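Local atomic coordinates of interphotoreceptor retinoid-binding protein (Xenopus laevis, PDB entry 1J7X), a protein that probably binds retinoids and carries them through the matrix between the photoreceptors and the neighbouring cells of the eye. Residues V4-H9 / G250-S255; F116-V121 / S154-P159; V207-Q212 / A230-E235. All coordinates share one frame; numbering follows the deposited sequence.

From the N terminus, the chain enters helix 2-18, whose residues 4-9 are met only much later by 250-255. Contact 1 therefore closes a loop of 240 residues, and the other two contacts nest inside it. Contact 2 comes first, bringing the start of helix 119-137 against the turn that leads into helix 158-163. It is complete before contact 3 opens, where strand 204-209 lies beside strand 231-234, the two joined through helix 216-226. Contacts 2 and 3 are thus in series, their centres about 20 Å apart. Contact 1 lies away from both, with centres about 37 Å and 39 Å distant, and ties the N-terminal helix to the antiparallel sheet.

Contact 1: V4-H9 / G250-S255; sequences VTHVLH and GDTQLS
The imidazole of His-6 reaches from the N-terminal helix to the loop at Gly-250 and Asp-251, and its polar contact there is a forked one. NE2 offers its N-H to two acceptors, both lying near the ring plane at its edge. The carbonyl O of Gly-250 is 2.8 Å from His-6 NE2, and Asp-251 OD1 is 3.3 Å from the same nitrogen. Shared this way, both bonds are bent and weak, with N-H...acceptor angles of 126° and 138°. The ring gets there because CG is anti to the backbone N (chi1 -174°), which swings the imidazole off the helix toward the loop. The Asp-251 side chain crosses it at about a right angle, its carboxylate plane turned steeply from the ring. A carboxylate so near would be expected to favour the protonated imidazole.

The apolar part is carried by the methyl of Thr-252. Its CG2 lies 4.1 Å from His-6 CD2, again at the ring edge, and 4.3 Å from CG2 of Val-7, one residue along the helix. Thr-252 turns its hydroxyl elsewhere: OG1 accepts from Leu-254 N at 2.9 Å, an ST turn just before the strand begins, and also hydrogen-bonds to Phe-249 O.

This is a surface contact, centred about 30 Å from the centre of the chain. The loop joins strand 244-248 to its antiparallel neighbour 254-265, so helix 2-18 is pinned against the end of a beta hairpin. Gln-10, one turn on from His-6, adds a hydrogen bond to Gly-250 O. Nearby, Gln-253 N is held by Glu-43 of helix 43-58, while Lys-68, just past strand 64-67, bonds to Thr-252 O.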
loop_
_atom_site.group_PDB
_atom_site.type_symbol
_atom_site.label_atom_id
_atom_site.label_comp_id
_atom_site.label_asym_id
_atom_site.label_seq_id
_atom_site.Cartn_x
_atom_site.Cartn_y
_atom_site.Cartn_z
ATOM N N VAL A 4 -14.964 13.663 -28.985
ATOM C CA VAL A 4 -13.794 12.829 -28.936
ATOM C C VAL A 4 -12.523 13.664 -28.876
ATOM O O VAL A 4 -11.624 13.414 -28.070
ATOM C CB VAL A 4 -13.714 11.892 -30.179
ATOM C CG1 VAL A 4 -12.520 11.064 -30.139
ATOM C CG2 VAL A 4 -14.955 11.002 -30.283
ATOM N N THR A 5 -12.415 14.689 -29.719
ATOM C CA THR A 5 -11.195 15.488 -29.682
ATOM C C THR A 5 -11.113 16.281 -28.354
ATOM O O THR A 5 -10.053 16.603 -27.846
ATOM C CB THR A 5 -11.052 16.375 -30.938
ATOM O OG1 THR A 5 -11.955 17.501 -30.908
ATOM C CG2 THR A 5 -11.472 15.606 -32.133
ATOM N N HIS A 6 -12.246 16.577 -27.796
ATOM C CA HIS A 6 -12.302 17.348 -26.558
ATOM C C HIS A 6 -11.622 16.511 -25.454
ATOM O O HIS A 6 -10.747 16.993 -24.725
ATOM C CB HIS A 6 -13.744 17.641 -26.211
ATOM C CG HIS A 6 -13.917 18.560 -25.036
ATOM N ND1 HIS A 6 -13.367 19.825 -24.996
ATOM C CD2 HIS A 6 -14.593 18.414 -23.871
ATOM C CE1 HIS A 6 -13.717 20.427 -23.876
ATOM N NE2 HIS A 6 -14.446 19.586 -23.162
ATOM N N VAL A 7 -11.982 15.229 -25.404
ATOM C CA VAL A 7 -11.393 14.348 -24.407
ATOM C C VAL A 7 -9.957 14.087 -24.727
ATOM O O VAL A 7 -9.132 14.117 -23.856
ATOM C CB VAL A 7 -12.132 13.009 -24.326
ATOM C CG1 VAL A 7 -11.441 12.081 -23.310
ATOM C CG2 VAL A 7 -13.503 13.254 -23.897
ATOM N N LEU A 8 -9.696 13.789 -25.986
ATOM C CA LEU A 8 -8.353 13.472 -26.419
ATOM C C LEU A 8 -7.402 14.502 -26.089
ATOM O O LEU A 8 -6.295 14.225 -25.537
ATOM C CB LEU A 8 -8.399 13.093 -27.927
ATOM C CG LEU A 8 -7.040 12.770 -28.538
ATOM C CD1 LEU A 8 -6.456 11.518 -27.939
ATOM C CD2 LEU A 8 -7.331 12.568 -30.083
ATOM N N HIS A 9 -7.740 15.775 -26.363
ATOM C CA HIS A 9 -6.820 16.886 -26.137
ATOM C C HIS A 9 -6.488 17.011 -24.618
ATOM O O HIS A 9 -5.393 17.195 -24.203
ATOM C CB HIS A 9 -7.468 18.231 -26.662
ATOM C CG HIS A 9 -6.578 19.414 -26.588
ATOM N ND1 HIS A 9 -6.918 20.556 -25.905
ATOM C CD2 HIS A 9 -5.293 19.572 -26.943
ATOM C CE1 HIS A 9 -5.895 21.386 -25.905
ATOM N NE2 HIS A 9 -4.906 20.828 -26.568
ATOM N N GLY A 250 -13.349 18.155 -18.377
ATOM C CA GLY A 250 -14.308 19.255 -18.513
ATOM C C GLY A 250 -15.319 18.987 -19.607
ATOM O O GLY A 250 -14.987 18.410 -20.693
ATOM N N ASP A 251 -16.575 19.326 -19.288
ATOM C CA ASP A 251 -17.716 19.191 -20.176
ATOM C C ASP A 251 -18.162 17.784 -20.419
ATOM O O ASP A 251 -18.869 17.521 -21.401
ATOM C CB ASP A 251 -17.405 19.901 -21.523
ATOM C CG ASP A 251 -16.962 21.384 -21.329
ATOM O OD1 ASP A 251 -15.762 21.652 -21.011
ATOM O OD2 ASP A 251 -17.779 22.334 -21.466
ATOM N N THR A 252 -17.781 16.860 -19.531
ATOM C CA THR A 252 -18.173 15.478 -19.758
ATOM C C THR A 252 -18.476 14.819 -18.461
ATOM O O THR A 252 -18.207 15.369 -17.436
ATOM C CB THR A 252 -17.035 14.672 -20.365
ATOM O OG1 THR A 252 -16.106 14.324 -19.322
ATOM C CG2 THR A 252 -16.269 15.507 -21.455
ATOM N N GLN A 253 -19.011 13.624 -18.552
ATOM C CA GLN A 253 -19.316 12.769 -17.416
ATOM C C GLN A 253 -18.160 11.753 -17.177
ATOM O O GLN A 253 -18.398 10.685 -16.602
ATOM C CB GLN A 253 -20.609 11.979 -17.691
ATOM C CG GLN A 253 -21.944 12.843 -17.860
ATOM C CD GLN A 253 -22.307 13.647 -16.635
ATOM O OE1 GLN A 253 -21.991 14.834 -16.547
ATOM N NE2 GLN A 253 -22.990 12.999 -15.679
ATOM N N LEU A 254 -17.006 12.063 -17.741
ATOM C CA LEU A 254 -15.798 11.175 -17.675
ATOM C C LEU A 254 -14.705 11.765 -16.949
ATOM O O LEU A 254 -14.579 12.953 -16.822
ATOM C CB LEU A 254 -15.260 10.824 -19.087
ATOM C CG LEU A 254 -16.151 9.904 -19.892
ATOM C CD1 LEU A 254 -15.518 9.708 -21.299
ATOM C CD2 LEU A 254 -16.345 8.620 -19.244
ATOM N N SER A 255 -13.840 10.898 -16.421
ATOM C CA SER A 255 -12.633 11.353 -15.780
ATOM C C SER A 255 -11.521 10.368 -16.030
ATOM O O SER A 255 -11.788 9.218 -16.566
ATOM C CB SER A 255 -12.847 11.495 -14.297
ATOM O OG SER A 255 -12.934 10.192 -13.777
#

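Contact 2: F116-V121 / S154-P159; sequences FADVSV and SSTAVP
Asp-118 and Thr-156 meet where helix 119-137 begins, Asp-118 standing at the N-cap and Thr-156 in the type I turn of Ser-155 to Val-158 that leads into helix 158-163. Both belong to the S41 peptidase-like part of the chain, of the ClpP/crotonase clan. The two side chains approach at a slant, and the threonine hydroxyl comes in over the carboxylate: OG1 donates to Asp-118 OD1 at 2.7 Å from 77° out of its plane. The same OG1 accepts from Val-119 N at 2.6 Å, so the turn borrows a backbone N-H from the first residue of the helix. Asp-118, with CG anti to the backbone N (chi1 -176°), sends its other oxygen back to its own helix. There OD2 is gripped from opposite faces by Ser-120 N, the capping bond, and by Ser-120 OG, which fixes the rotation of the carboxylate.

Apolar contacts extend the join on both flanks. Val-119 CB rests 4.0 Å from the CB of Ala-157. At the other end the Phe-116 side chain stands about square to Val-158, its CD2 4.0 Å from Val-158 CG2, while Ala-216 and Ala-217 of helix 216-226 also touch the phenylalanine. Between these flanks a single water donates to Ala-117 O and to Ser-154 O, each at 2.7 Å, and accepts from Ala-157 N at 2.8 Å.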
loop_
_atom_site.group_PDB
_atom_site.type_symbol
_atom_site.label_atom_id
_atom_site.label_comp_id
_atom_site.label_asym_id
_atom_site.label_seq_id
_atom_site.Cartn_x
_atom_site.Cartn_y
_atom_site.Cartn_z
ATOM N N PHE A 116 -3.354 2.554 10.171
ATOM C CA PHE A 116 -1.979 3.058 10.194
ATOM C C PHE A 116 -2.189 4.585 10.424
ATOM O O PHE A 116 -2.671 5.282 9.598
ATOM C CB PHE A 116 -1.269 2.790 8.882
ATOM C CG PHE A 116 -0.589 1.468 8.848
ATOM C CD1 PHE A 116 -1.306 0.343 8.580
ATOM C CD2 PHE A 116 0.793 1.385 9.030
ATOM C CE1 PHE A 116 -0.665 -0.853 8.619
ATOM C CE2 PHE A 116 1.441 0.187 9.002
ATOM C CZ PHE A 116 0.714 -0.926 8.786
ATOM N N ALA A 117 -1.804 5.072 11.549
ATOM C CA ALA A 117 -1.863 6.508 11.793
ATOM C C ALA A 117 -0.597 7.199 11.246
ATOM O O ALA A 117 0.393 6.545 10.995
ATOM C CB ALA A 117 -1.938 6.711 13.251
ATOM N N ASP A 118 -0.693 8.498 11.078
ATOM C CA ASP A 118 0.387 9.298 10.581
ATOM C C ASP A 118 1.586 9.184 11.574
ATOM O O ASP A 118 1.392 8.959 12.779
ATOM C CB ASP A 118 -0.028 10.776 10.479
ATOM C CG ASP A 118 1.056 11.622 9.879
ATOM O OD1 ASP A 118 1.251 11.559 8.645
ATOM O OD2 ASP A 118 1.815 12.270 10.638
ATOM N N VAL A 119 2.775 9.345 11.026
ATOM C CA VAL A 119 3.940 9.223 11.872
ATOM C C VAL A 119 3.901 10.240 13.069
ATOM O O VAL A 119 4.531 10.010 14.102
ATOM C CB VAL A 119 5.252 9.251 11.057
ATOM C CG1 VAL A 119 5.528 10.637 10.533
ATOM C CG2 VAL A 119 6.416 8.685 11.879
ATOM N N SER A 120 3.169 11.363 12.884
ATOM C CA SER A 120 3.129 12.356 13.972
ATOM C C SER A 120 2.385 11.799 15.186
ATOM O O SER A 120 2.686 12.171 16.316
ATOM C CB SER A 120 2.592 13.667 13.476
ATOM O OG SER A 120 1.254 13.571 13.006
ATOM N N VAL A 121 1.418 10.915 14.929
ATOM C CA VAL A 121 0.650 10.259 15.921
ATOM C C VAL A 121 1.444 9.176 16.568
ATOM O O VAL A 121 1.516 9.066 17.814
ATOM C CB VAL A 121 -0.645 9.768 15.363
ATOM C CG1 VAL A 121 -1.382 8.924 16.430
ATOM C CG2 VAL A 121 -1.518 10.991 14.844
ATOM N N SER A 154 -2.468 6.852 6.324
ATOM C CA SER A 154 -1.252 7.470 5.857
ATOM C C SER A 154 -0.113 6.450 5.893
ATOM O O SER A 154 -0.092 5.558 6.782
ATOM C CB SER A 154 -0.887 8.589 6.819
ATOM O OG SER A 154 0.491 8.985 6.594
ATOM N N SER A 155 0.810 6.556 4.936
ATOM C CA SER A 155 1.968 5.649 4.876
ATOM C C SER A 155 3.147 6.237 5.603
ATOM O O SER A 155 4.212 5.646 5.575
ATOM C CB SER A 155 2.376 5.300 3.396
ATOM O OG SER A 155 1.203 4.727 2.830
ATOM N N THR A 156 2.997 7.404 6.190
ATOM C CA THR A 156 4.186 8.088 6.808
ATOM C C THR A 156 4.930 7.318 7.885
ATOM O O THR A 156 6.114 7.459 8.027
ATOM C CB THR A 156 3.815 9.500 7.378
ATOM O OG1 THR A 156 2.795 9.416 8.392
ATOM C CG2 THR A 156 3.273 10.428 6.278
ATOM N N ALA A 157 4.227 6.419 8.583
ATOM C CA ALA A 157 4.881 5.575 9.624
ATOM C C ALA A 157 5.286 4.211 9.160
ATOM O O ALA A 157 5.825 3.463 9.910
ATOM C CB ALA A 157 3.990 5.424 10.807
ATOM N N VAL A 158 5.094 3.870 7.862
ATOM C CA VAL A 158 5.480 2.562 7.418
ATOM C C VAL A 158 6.958 2.246 7.575
ATOM O O VAL A 158 7.319 1.165 7.989
ATOM C CB VAL A 158 4.915 2.342 6.018
ATOM C CG1 VAL A 158 5.349 1.071 5.424
ATOM C CG2 VAL A 158 3.363 2.279 6.048
ATOM N N PRO A 159 7.849 3.167 7.172
ATOM C CA PRO A 159 9.250 2.877 7.351
ATOM C C PRO A 159 9.641 2.595 8.789
ATOM O O PRO A 159 10.398 1.688 9.084
ATOM C CB PRO A 159 9.955 4.120 6.755
ATOM C CG PRO A 159 8.913 4.637 5.719
ATOM C CD PRO A 159 7.547 4.394 6.406
HETATM O O HOH W 1 1.611 5.447 8.851
#

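Contact 3: V207-Q212 / A230-E235; sequences VLTSHQ and ATIIGE
The His-211 ring and the Glu-235 carboxylate run alongside each other, pointing the same way, their planes 33° apart in the model, where OE1 sits too close to the ring for its place to be sure. Glu-235 CD sits at the ring's edge, in its plane, and Gln-212 CG lies 3.4 Å above one face of the ring, toward its rim. The carboxylate is tied to backbone: OE1 accepts from His-211 N, and OE2 from Ala-284 N.

Upstream, strands 204-209 and 231-234 pair in parallel as the two arms of a beta-alpha-beta crossover through helix 216-226. Val-207 CB packs 3.6 Å from Ile-232 CD1 on the face touched by that helix. Gly-234 brings its CA to 3.3 Å from Thr-209 O, where a CB would clash.

Thr-209 works on two fronts. With OG1 set between the backbone N and the carbonyl carbon (chi1 60°), the hydroxyl donates to Glu-235 O at 3.0 Å while CG2 rests 3.8 Å from Ile-232 CG2. A valine in its place would probably leave Glu-235 O without that donor. Thr-209 N also gives to Ile-233 O, and Thr-209 O takes from Glu-235 N. Hydrogen bonding thus carries on past the last strand pair, so the two segments probably stay in step as they leave the sheet.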
loop_
_atom_site.group_PDB
_atom_site.type_symbol
_atom_site.label_atom_id
_atom_site.label_comp_id
_atom_site.label_asym_id
_atom_site.label_seq_id
_atom_site.Cartn_x
_atom_site.Cartn_y
_atom_site.Cartn_z
ATOM N N VAL A 207 2.200 -12.340 7.778
ATOM C CA VAL A 207 1.247 -11.252 7.655
ATOM C C VAL A 207 -0.009 -11.710 7.012
ATOM O O VAL A 207 0.038 -12.313 5.942
ATOM C CB VAL A 207 1.835 -10.116 6.835
ATOM C CG1 VAL A 207 0.893 -8.998 6.779
ATOM C CG2 VAL A 207 3.147 -9.671 7.466
ATOM N N LEU A 208 -1.125 -11.552 7.678
ATOM C CA LEU A 208 -2.428 -11.973 7.218
ATOM C C LEU A 208 -3.080 -10.841 6.470
ATOM O O LEU A 208 -3.203 -9.710 6.979
ATOM C CB LEU A 208 -3.331 -12.423 8.377
ATOM C CG LEU A 208 -2.748 -13.429 9.371
ATOM C CD1 LEU A 208 -3.886 -13.892 10.277
ATOM C CD2 LEU A 208 -2.056 -14.555 8.762
ATOM N N THR A 209 -3.625 -11.133 5.266
ATOM C CA THR A 209 -4.298 -10.132 4.492
ATOM C C THR A 209 -5.674 -10.541 4.016
ATOM O O THR A 209 -5.947 -11.737 3.907
ATOM C CB THR A 209 -3.473 -9.793 3.185
ATOM O OG1 THR A 209 -3.366 -11.035 2.435
ATOM C CG2 THR A 209 -2.088 -9.234 3.568
ATOM N N SER A 210 -6.491 -9.565 3.715
ATOM C CA SER A 210 -7.838 -9.728 3.142
ATOM C C SER A 210 -8.031 -8.742 1.998
ATOM O O SER A 210 -7.282 -7.774 1.836
ATOM C CB SER A 210 -9.001 -9.494 4.162
ATOM O OG SER A 210 -9.238 -8.173 4.478
ATOM N N HIS A 211 -9.169 -8.913 1.275
ATOM C CA HIS A 211 -9.561 -7.987 0.264
ATOM C C HIS A 211 -9.854 -6.620 0.808
ATOM O O HIS A 211 -9.936 -5.681 0.048
ATOM C CB HIS A 211 -10.782 -8.478 -0.481
ATOM C CG HIS A 211 -12.018 -8.579 0.382
ATOM N ND1 HIS A 211 -12.994 -7.596 0.400
ATOM C CD2 HIS A 211 -12.462 -9.560 1.200
ATOM C CE1 HIS A 211 -13.941 -7.941 1.256
ATOM N NE2 HIS A 211 -13.628 -9.109 1.774
ATOM N N GLN A 212 -10.080 -6.492 2.119
ATOM C CA GLN A 212 -10.297 -5.200 2.735
ATOM C C GLN A 212 -8.974 -4.484 3.106
ATOM O O GLN A 212 -8.958 -3.288 3.301
ATOM C CB GLN A 212 -11.158 -5.292 3.984
ATOM C CG GLN A 212 -12.553 -5.817 3.665
ATOM C CD GLN A 212 -13.234 -6.401 4.902
ATOM O OE1 GLN A 212 -13.069 -5.856 6.003
ATOM N NE2 GLN A 212 -13.978 -7.539 4.733
ATOM N N ALA A 230 8.728 -11.420 5.591
ATOM C CA ALA A 230 7.669 -12.247 6.014
ATOM C C ALA A 230 6.950 -12.988 4.880
ATOM O O ALA A 230 7.039 -12.606 3.730
ATOM C CB ALA A 230 6.679 -11.348 6.723
ATOM N N THR A 231 6.186 -13.960 5.270
ATOM C CA THR A 231 5.306 -14.694 4.389
ATOM C C THR A 231 3.920 -14.029 4.478
ATOM O O THR A 231 3.407 -13.790 5.583
ATOM C CB THR A 231 5.236 -16.140 4.809
ATOM O OG1 THR A 231 6.530 -16.761 4.800
ATOM C CG2 THR A 231 4.330 -16.935 3.886
ATOM N N ILE A 232 3.337 -13.676 3.312
ATOM C CA ILE A 232 2.050 -13.067 3.276
ATOM C C ILE A 232 0.999 -14.169 3.058
ATOM O O ILE A 232 1.075 -14.977 2.121
ATOM C CB ILE A 232 1.966 -12.076 2.106
ATOM C CG1 ILE A 232 3.173 -11.130 2.101
ATOM C CG2 ILE A 232 0.751 -11.247 2.140
ATOM C CD1 ILE A 232 3.341 -10.433 3.529
ATOM N N ILE A 233 -0.059 -14.139 3.846
ATOM C CA ILE A 233 -1.116 -15.189 3.818
ATOM C C ILE A 233 -2.498 -14.582 3.809
ATOM O O ILE A 233 -2.832 -13.719 4.635
ATOM C CB ILE A 233 -0.960 -16.117 5.040
ATOM C CG1 ILE A 233 0.448 -16.616 5.085
ATOM C CG2 ILE A 233 -2.053 -17.237 5.037
ATOM C CD1 ILE A 233 0.723 -17.350 6.420
ATOM N N GLY A 234 -3.331 -15.027 2.831
ATOM C CA GLY A 234 -4.699 -14.570 2.830
ATOM C C GLY A 234 -5.166 -14.235 1.432
ATOM O O GLY A 234 -4.846 -14.981 0.526
ATOM N N GLU A 235 -5.981 -13.198 1.330
ATOM C CA GLU A 235 -6.567 -12.802 0.061
ATOM C C GLU A 235 -5.716 -11.714 -0.632
ATOM O O GLU A 235 -5.016 -10.934 -0.014
ATOM C CB GLU A 235 -7.947 -12.299 0.245
ATOM C CG GLU A 235 -8.875 -13.323 0.930
ATOM C CD GLU A 235 -10.181 -12.740 1.343
ATOM O OE1 GLU A 235 -10.325 -11.482 1.510
ATOM O OE2 GLU A 235 -11.116 -13.546 1.664
#